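Local coordinates for protein putative phospholipase A2 (Oryza sativa, PDB 2WG9) that probably hydrolyses the 2-acyl ester of membrane phosphoglycerides in a calcium-dependent way, releasing lysophospholipid and a free fatty acid, at residues A[85-90]-A[107-112]; A[34-39]-A[92-97]. All coordinates share one frame; numbering follows the deposited sequence.

Along the chain the segments alternate: 34-39, then 85-90, then 92-97, then 107-112. Contact 1 joins segment 85-90, on helix 77-88, to helix 102-125, and contact 2 packs the loop between these two helices against strand 35-37. Their centres lie about 14 Å apart, and they meet where Leu34, in its modelled conformer, packs on Val108. Contact 1 holds the two helices together, and contact 2 ties the loop between them to the small two-stranded sheet. Ile109 of contact 1 touches the bound octanoate, and segment 34-39 carries Tyr39, which lines the same pocket and binds the calcium ion through its backbone O.

Contact 1: A[85-90]-A[107-112]; sequences SCIDRV and SVIRGV
Arg110 on helix 102-125 and Asp88 of segment 85-90 form a side-on salt bridge, each carboxylate oxygen taking its own nitrogen. Arg110 NE donates to Asp88 OD1 at 2.8 Å, and Arg110 NH2 to Asp88 OD2 at 2.8 Å. Both bonds are almost straight and both use syn lone pairs. Carboxylate and guanidinium lie nearly coplanar, 12° apart, so the acid meets the edge of the arginine. The Arg110 chain runs extended from CG to NE and crosses the Asp88 side chain at about a right angle. Its remaining nitrogen, NH1, makes a salt bridge to Glu114 on the same helix, so two acids share the cation and hold its plane. With an alanine here, Asp88 and Glu114 would probably lose their common positive partner, and the two segments their polar tie.

Next to the salt bridge the contact is apolar and buried. Ile87 CD1 reaches Ile109 CG2 at 3.6 Å, end methyl against branch methyl. With Ile87 CG1 anti to the carbonyl carbon (chi1 -74°) and chi2 extended at 168°, CD1 is carried across to helix 102-125. There it also comes within 4.1 Å of the backbone N of Arg110. Ile87 further touches Ala106 on that helix and Leu56 on helix 55-68.

On the flank, Arg89 reaches back to the helix: its NH1 donates to Ser85 O at 2.8 Å. Cys86 is joined by a disulfide to Cys59 of helix 55-68. The arrangement is helix-helix packing in the disulfide-braced phospholipase A2 fold, where Ile109 touches the bound octanoate and lines its pocket, consistent with a site for a fatty acyl chain.

Contact 2: A[34-39]-A[92-97]; sequences LRYGKY and GATFPG. With CA (calcium ion), chain C.
Thr94 OG1 and Tyr36 OH both hydrogen-bond to Asp54 OD2, so one carboxylate oxygen bridges the loop and the strand. The two hydroxyl oxygens themselves, Tyr36 OH and Thr94 OG1, stand 3.6 Å apart. Thr94 OG1 has a second partner in Asn98 ND2. With OG1 anti to the backbone N (chi1 -171°), the threonine turns its hydroxyl to this polar cluster.

Beside it, Phe95 and Tyr36 make a T-shaped stack, the edge of Phe95 directed at the face of Tyr36. Their planes stand at 78° and the centroids are 5.6 Å apart. Phe95 CE1 does the touching, 4.0 Å from Tyr36 CE2 and equally near CZ, over the hydroxyl-bearing end of the tyrosine ring. Phe95 CG sits between its backbone N and carbonyl carbon (chi1 52°), which swings the ring inward from the loop. Its CZ then comes within 4.0 Å of the Gly37 backbone N. Gly37 has a positive phi, a conformation that favours glycine.

Farther along segment 34-39, Tyr39 O binds the calcium ion at 2.3 Å, and water 1 lies 2.4 Å from the metal. Gly41 O, Tyr44 O and Asp64 OD2 are further ligands of this calcium-loop site.

Strand 35-37 pairs antiparallel with strand 24-26. The Tyr36 ring is enclosed further by Leu56 of helix 55-68 and by Val102 and Thr105 of helix 102-125, while Phe95 also rests on Cys23 and Cys53, a disulfide pair. The loop between helices 77-88 and 102-125 is thereby packed against the short sheet.

Contact 1: A[85-90]-A[107-112]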
ATOM      1  N   SER A  85       1.576 -10.317  -4.329  1.00 15.11           N
ATOM      2  CA  SER A  85       1.933 -10.636  -5.716  1.00 15.20           C
ATOM      3  C   SER A  85       2.541  -9.434  -6.430  1.00 14.82           C
ATOM      4  O   SER A  85       3.579  -9.552  -7.082  1.00 14.78           O
ATOM      5  CB  SER A  85       0.714 -11.141  -6.493  1.00 15.51           C
ATOM      6  OG  SER A  85       0.174 -12.307  -5.893  1.00 17.51           O
ATOM      7  N   CYS A  86       1.892  -8.278  -6.288  1.00 14.33           N
ATOM      8  CA  CYS A  86       2.349  -7.037  -6.909  1.00 14.00           C
ATOM      9  C   CYS A  86       3.730  -6.600  -6.380  1.00 14.12           C
ATOM     10  O   CYS A  86       4.649  -6.331  -7.166  1.00 13.75           O
ATOM     11  CB  CYS A  86       1.297  -5.933  -6.704  1.00 13.40           C
ATOM     12  SG  CYS A  86       1.550  -4.450  -7.716  1.00 12.42           S
ATOM     13  N   ILE A  87       3.868  -6.541  -5.052  1.00 14.29           N
ATOM     14  CA  ILE A  87       5.141  -6.205  -4.391  1.00 14.96           C
ATOM     15  C   ILE A  87       6.322  -7.050  -4.888  1.00 15.27           C
ATOM     16  O   ILE A  87       7.413  -6.520  -5.144  1.00 14.93           O
ATOM     17  CB  ILE A  87       5.035  -6.350  -2.841  1.00 15.20           C
ATOM     18  CG1 ILE A  87       4.216  -5.202  -2.246  1.00 15.15           C
ATOM     19  CG2 ILE A  87       6.424  -6.387  -2.194  1.00 14.96           C
ATOM     20  CD1 ILE A  87       3.818  -5.439  -0.768  1.00 15.64           C
ATOM     21  N   ASP A  88       6.096  -8.356  -5.021  1.00 15.59           N
ATOM     22  CA  ASP A  88       7.139  -9.287  -5.457  1.00 16.85           C
ATOM     23  C   ASP A  88       7.628  -9.006  -6.895  1.00 17.18           C
ATOM     24  O   ASP A  88       8.701  -9.458  -7.293  1.00 17.04           O
ATOM     25  CB  ASP A  88       6.649 -10.736  -5.305  1.00 16.91           C
ATOM     26  CG  ASP A  88       6.533 -11.180  -3.840  1.00 18.86           C
ATOM     27  OD1 ASP A  88       7.082 -10.498  -2.940  1.00 20.34           O
ATOM     28  OD2 ASP A  88       5.902 -12.232  -3.583  1.00 20.30           O
ATOM     29  N   ARG A  89       6.853  -8.235  -7.656  1.00 17.54           N
ATOM     30  CA  ARG A  89       7.151  -8.014  -9.075  1.00 18.52           C
ATOM     31  C   ARG A  89       7.460  -6.556  -9.400  1.00 18.78           C
ATOM     32  O   ARG A  89       7.397  -6.134 -10.557  1.00 18.97           O
ATOM     33  CB  ARG A  89       6.009  -8.548  -9.940  1.00 18.62           C
ATOM     34  CG  ARG A  89       5.935 -10.060  -9.943  1.00 20.59           C
ATOM     35  CD  ARG A  89       4.521 -10.576 -10.097  1.00 23.93           C
ATOM     36  NE  ARG A  89       4.503 -12.038 -10.071  1.00 26.34           N
ATOM     37  CZ  ARG A  89       4.422 -12.772  -8.961  1.00 27.62           C
ATOM     38  NH1 ARG A  89       4.339 -12.190  -7.769  1.00 25.78           N
ATOM     39  NH2 ARG A  89       4.418 -14.097  -9.046  1.00 28.07           N
ATOM     40  N   VAL A  90       7.804  -5.794  -8.368  1.00 18.93           N
ATOM     41  CA  VAL A  90       8.096  -4.372  -8.494  1.00 19.46           C
ATOM     42  C   VAL A  90       9.478  -4.146  -9.121  1.00 19.72           C
ATOM     43  O   VAL A  90      10.462  -4.752  -8.699  1.00 19.28           O
ATOM     44  CB  VAL A  90       7.967  -3.692  -7.101  1.00 19.59           C
ATOM     45  CG1 VAL A  90       8.825  -2.456  -6.991  1.00 20.06           C
ATOM     46  CG2 VAL A  90       6.506  -3.371  -6.811  1.00 19.82           C
ATOM     47  N   SER A 107       9.771  -4.624   1.542  1.00 14.44           N
ATOM     48  CA  SER A 107       9.896  -5.722   2.497  0.50 14.45           C
ATOM     49  C   SER A 107       9.161  -5.414   3.804  1.00 14.23           C
ATOM     50  O   SER A 107       8.562  -6.307   4.413  1.00 13.97           O
ATOM     51  CB  SER A 107      11.366  -6.051   2.764  0.50 14.57           C
ATOM     52  OG  SER A 107      11.471  -7.115   3.694  0.50 14.84           O
ATOM     53  N   VAL A 108       9.194  -4.146   4.219  1.00 14.10           N
ATOM     54  CA  VAL A 108       8.461  -3.702   5.414  1.00 14.26           C
ATOM     55  C   VAL A 108       6.941  -3.821   5.192  1.00 14.55           C
ATOM     56  O   VAL A 108       6.210  -4.344   6.046  1.00 14.03           O
ATOM     57  CB  VAL A 108       8.882  -2.266   5.854  1.00 14.78           C
ATOM     58  CG1 VAL A 108       8.034  -1.765   7.030  1.00 14.46           C
ATOM     59  CG2 VAL A 108      10.377  -2.230   6.227  1.00 13.84           C
ATOM     60  N   ILE A 109       6.469  -3.364   4.034  1.00 14.66           N
ATOM     61  CA  ILE A 109       5.059  -3.505   3.676  1.00 14.72           C
ATOM     62  C   ILE A 109       4.695  -4.986   3.602  1.00 15.09           C
ATOM     63  O   ILE A 109       3.674  -5.408   4.152  1.00 14.96           O
ATOM     64  CB  ILE A 109       4.730  -2.796   2.328  1.00 14.95           C
ATOM     65  CG1 ILE A 109       4.969  -1.284   2.464  1.00 14.55           C
ATOM     66  CG2 ILE A 109       3.286  -3.099   1.892  1.00 14.12           C
ATOM     67  CD1 ILE A 109       5.137  -0.534   1.133  1.00 14.59           C
ATOM     68  N   ARG A 110       5.549  -5.770   2.941  1.00 15.63           N
ATOM     69  CA  ARG A 110       5.308  -7.199   2.751  1.00 16.20           C
ATOM     70  C   ARG A 110       5.098  -7.932   4.075  1.00 16.16           C
ATOM     71  O   ARG A 110       4.176  -8.727   4.194  1.00 16.36           O
ATOM     72  CB  ARG A 110       6.442  -7.861   1.962  1.00 16.47           C
ATOM     73  CG  ARG A 110       5.943  -9.028   1.130  1.00 18.59           C
ATOM     74  CD  ARG A 110       7.015 -10.083   0.798  1.00 20.58           C
ATOM     75  NE  ARG A 110       6.484 -11.011  -0.207  1.00 22.49           N
ATOM     76  CZ  ARG A 110       5.697 -12.057   0.061  1.00 23.60           C
ATOM     77  NH1 ARG A 110       5.345 -12.339   1.308  1.00 24.45           N
ATOM     78  NH2 ARG A 110       5.261 -12.831  -0.925  1.00 23.68           N
ATOM     79  N   GLY A 111       5.947  -7.653   5.065  1.00 16.31           N
ATOM     80  CA  GLY A 111       5.822  -8.276   6.385  1.00 16.52           C
ATOM     81  C   GLY A 111       4.453  -8.074   7.025  1.00 16.49           C
ATOM     82  O   GLY A 111       3.845  -9.023   7.529  1.00 16.60           O
ATOM     83  N   VAL A 112       3.972  -6.833   6.992  1.00 16.50           N
ATOM     84  CA  VAL A 112       2.667  -6.455   7.547  1.00 16.56           C
ATOM     85  C   VAL A 112       1.508  -7.113   6.802  1.00 16.82           C
ATOM     86  O   VAL A 112       0.552  -7.596   7.421  1.00 16.93           O
ATOM     87  CB  VAL A 112       2.492  -4.904   7.537  1.00 16.80           C
ATOM     88  CG1 VAL A 112       1.072  -4.488   7.917  1.00 16.36           C
ATOM     89  CG2 VAL A 112       3.509  -4.248   8.467  1.00 16.97           C
TER

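Contact 2: A[34-39]-A[92-97]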
ATOM      1  N   LEU A  34       4.936   4.795   8.062  1.00 13.77           N
ATOM      2  CA  LEU A  34       5.409   4.797   6.677  0.50 13.87           C
ATOM      3  C   LEU A  34       4.490   5.622   5.767  1.00 13.72           C
ATOM      4  O   LEU A  34       3.269   5.449   5.796  1.00 13.90           O
ATOM      5  CB  LEU A  34       5.500   3.348   6.175  0.50 14.00           C
ATOM      6  CG  LEU A  34       6.305   2.978   4.925  0.50 14.41           C
ATOM      7  CD1 LEU A  34       6.843   1.560   5.066  0.50 14.66           C
ATOM      8  CD2 LEU A  34       5.479   3.106   3.657  0.50 13.91           C
ATOM      9  N   ARG A  35       5.085   6.516   4.979  1.00 13.27           N
ATOM     10  CA  ARG A  35       4.385   7.201   3.894  1.00 13.08           C
ATOM     11  C   ARG A  35       5.304   7.255   2.685  1.00 12.63           C
ATOM     12  O   ARG A  35       6.345   7.912   2.714  1.00 12.64           O
ATOM     13  CB  ARG A  35       3.925   8.605   4.294  1.00 13.02           C
ATOM     14  CG  ARG A  35       2.774   8.589   5.262  1.00 13.15           C
ATOM     15  CD  ARG A  35       2.248   9.964   5.530  1.00 13.37           C
ATOM     16  NE  ARG A  35       1.078   9.900   6.394  1.00 14.18           N
ATOM     17  CZ  ARG A  35       0.519  10.954   6.983  1.00 13.98           C
ATOM     18  NH1 ARG A  35       1.023  12.171   6.804  1.00 12.49           N
ATOM     19  NH2 ARG A  35      -0.546  10.784   7.755  1.00 12.89           N
ATOM     20  N   TYR A  36       4.905   6.554   1.628  1.00 12.26           N
ATOM     21  CA  TYR A  36       5.740   6.348   0.451  1.00 11.88           C
ATOM     22  C   TYR A  36       4.875   6.556  -0.784  1.00 11.97           C
ATOM     23  O   TYR A  36       3.790   5.966  -0.899  1.00 11.35           O
ATOM     24  CB  TYR A  36       6.308   4.921   0.496  1.00 11.97           C
ATOM     25  CG  TYR A  36       7.157   4.488  -0.668  1.00 11.52           C
ATOM     26  CD1 TYR A  36       8.543   4.327  -0.526  1.00 12.27           C
ATOM     27  CD2 TYR A  36       6.580   4.190  -1.906  1.00 11.12           C
ATOM     28  CE1 TYR A  36       9.328   3.904  -1.596  1.00 11.41           C
ATOM     29  CE2 TYR A  36       7.354   3.775  -2.978  1.00 11.10           C
ATOM     30  CZ  TYR A  36       8.723   3.630  -2.819  1.00 11.81           C
ATOM     31  OH  TYR A  36       9.481   3.213  -3.891  1.00 12.37           O
ATOM     32  N   GLY A  37       5.365   7.390  -1.706  1.00 11.53           N
ATOM     33  CA  GLY A  37       4.601   7.759  -2.896  1.00 11.47           C
ATOM     34  C   GLY A  37       3.352   8.510  -2.472  1.00 11.36           C
ATOM     35  O   GLY A  37       3.373   9.230  -1.466  1.00 11.40           O
ATOM     36  N   LYS A  38       2.270   8.342  -3.231  1.00 10.94           N
ATOM     37  CA  LYS A  38       0.990   8.980  -2.918  1.00 10.80           C
ATOM     38  C   LYS A  38       0.041   8.006  -2.214  1.00 10.68           C
ATOM     39  O   LYS A  38      -0.987   8.427  -1.671  1.00 10.48           O
ATOM     40  CB  LYS A  38       0.315   9.516  -4.197  1.00 10.65           C
ATOM     41  CG  LYS A  38       1.033  10.668  -4.891  1.00 10.60           C
ATOM     42  CD  LYS A  38       0.452  10.882  -6.291  1.00 11.33           C
ATOM     43  CE  LYS A  38       1.263  11.867  -7.118  1.00 12.26           C
ATOM     44  NZ  LYS A  38       0.661  12.075  -8.490  1.00 12.68           N
ATOM     45  N   TYR A  39       0.389   6.710  -2.221  1.00 10.44           N
ATOM     46  CA  TYR A  39      -0.544   5.643  -1.813  1.00 10.37           C
ATOM     47  C   TYR A  39      -0.070   4.685  -0.701  1.00 10.64           C
ATOM     48  O   TYR A  39      -0.897   4.133   0.015  1.00 10.34           O
ATOM     49  CB  TYR A  39      -0.984   4.811  -3.040  1.00 10.16           C
ATOM     50  CG  TYR A  39      -1.805   5.583  -4.055  1.00  9.96           C
ATOM     51  CD1 TYR A  39      -1.199   6.205  -5.152  1.00  9.35           C
ATOM     52  CD2 TYR A  39      -3.191   5.690  -3.920  1.00  9.44           C
ATOM     53  CE1 TYR A  39      -1.964   6.919  -6.092  1.00  9.67           C
ATOM     54  CE2 TYR A  39      -3.960   6.409  -4.847  1.00 10.18           C
ATOM     55  CZ  TYR A  39      -3.341   7.020  -5.923  1.00  9.42           C
ATOM     56  OH  TYR A  39      -4.105   7.726  -6.839  1.00 10.32           O
ATOM     57  N   GLY A  92      11.911  -1.174 -12.033  1.00 21.72           N
ATOM     58  CA  GLY A  92      12.032   0.091 -12.747  1.00 22.12           C
ATOM     59  C   GLY A  92      12.482   1.260 -11.894  1.00 22.22           C
ATOM     60  O   GLY A  92      12.836   1.101 -10.718  1.00 22.50           O
ATOM     61  N   ALA A  93      12.475   2.440 -12.503  1.00 22.13           N
ATOM     62  CA  ALA A  93      12.886   3.661 -11.829  1.00 22.04           C
ATOM     63  C   ALA A  93      11.902   4.022 -10.731  1.00 21.80           C
ATOM     64  O   ALA A  93      10.700   3.775 -10.849  1.00 22.15           O
ATOM     65  CB  ALA A  93      12.990   4.809 -12.830  1.00 22.40           C
ATOM     66  N   THR A  94      12.416   4.607  -9.661  1.00 21.03           N
ATOM     67  CA  THR A  94      11.552   5.216  -8.673  1.00 20.10           C
ATOM     68  C   THR A  94      11.488   6.715  -8.958  1.00 19.94           C
ATOM     69  O   THR A  94      12.136   7.209  -9.890  1.00 20.02           O
ATOM     70  CB  THR A  94      12.011   4.906  -7.223  1.00 20.23           C
ATOM     71  OG1 THR A  94      11.007   5.348  -6.297  1.00 18.90           O
ATOM     72  CG2 THR A  94      13.346   5.578  -6.906  1.00 19.02           C
ATOM     73  N   PHE A  95      10.692   7.430  -8.173  1.00 19.56           N
ATOM     74  CA  PHE A  95      10.525   8.861  -8.350  1.00 19.08           C
ATOM     75  C   PHE A  95      11.747   9.629  -7.841  1.00 19.56           C
ATOM     76  O   PHE A  95      12.433   9.175  -6.911  1.00 19.35           O
ATOM     77  CB  PHE A  95       9.237   9.348  -7.673  1.00 18.48           C
ATOM     78  CG  PHE A  95       9.097   8.923  -6.234  1.00 17.17           C
ATOM     79  CD1 PHE A  95       8.608   7.653  -5.908  1.00 15.79           C
ATOM     80  CD2 PHE A  95       9.440   9.794  -5.204  1.00 16.24           C
ATOM     81  CE1 PHE A  95       8.471   7.262  -4.589  1.00 14.59           C
ATOM     82  CE2 PHE A  95       9.298   9.422  -3.872  1.00 14.29           C
ATOM     83  CZ  PHE A  95       8.819   8.151  -3.559  1.00 14.72           C
ATOM     84  N   PRO A  96      12.058  10.772  -8.483  1.00 19.71           N
ATOM     85  CA  PRO A  96      13.159  11.586  -7.985  1.00 19.71           C
ATOM     86  C   PRO A  96      12.854  12.140  -6.606  1.00 19.79           C
ATOM     87  O   PRO A  96      11.709  12.515  -6.320  1.00 20.33           O
ATOM     88  CB  PRO A  96      13.276  12.719  -9.012  1.00 19.64           C
ATOM     89  CG  PRO A  96      12.041  12.680  -9.818  1.00 19.92           C
ATOM     90  CD  PRO A  96      11.454  11.319  -9.712  1.00 19.85           C
ATOM     91  N   GLY A  97      13.868  12.183  -5.753  1.00 19.35           N
ATOM     92  CA  GLY A  97      13.682  12.667  -4.390  1.00 19.12           C
ATOM     93  C   GLY A  97      13.172  11.615  -3.421  1.00 18.80           C
ATOM     94  O   GLY A  97      12.843  11.936  -2.281  1.00 18.80           O
TER
HETATM   95 CA    CA C 201      -2.442   3.667   1.592  0.70 14.09          CA
HETATM   96  O   HOH W   1      -4.372   3.565   3.018  1.00 21.46           O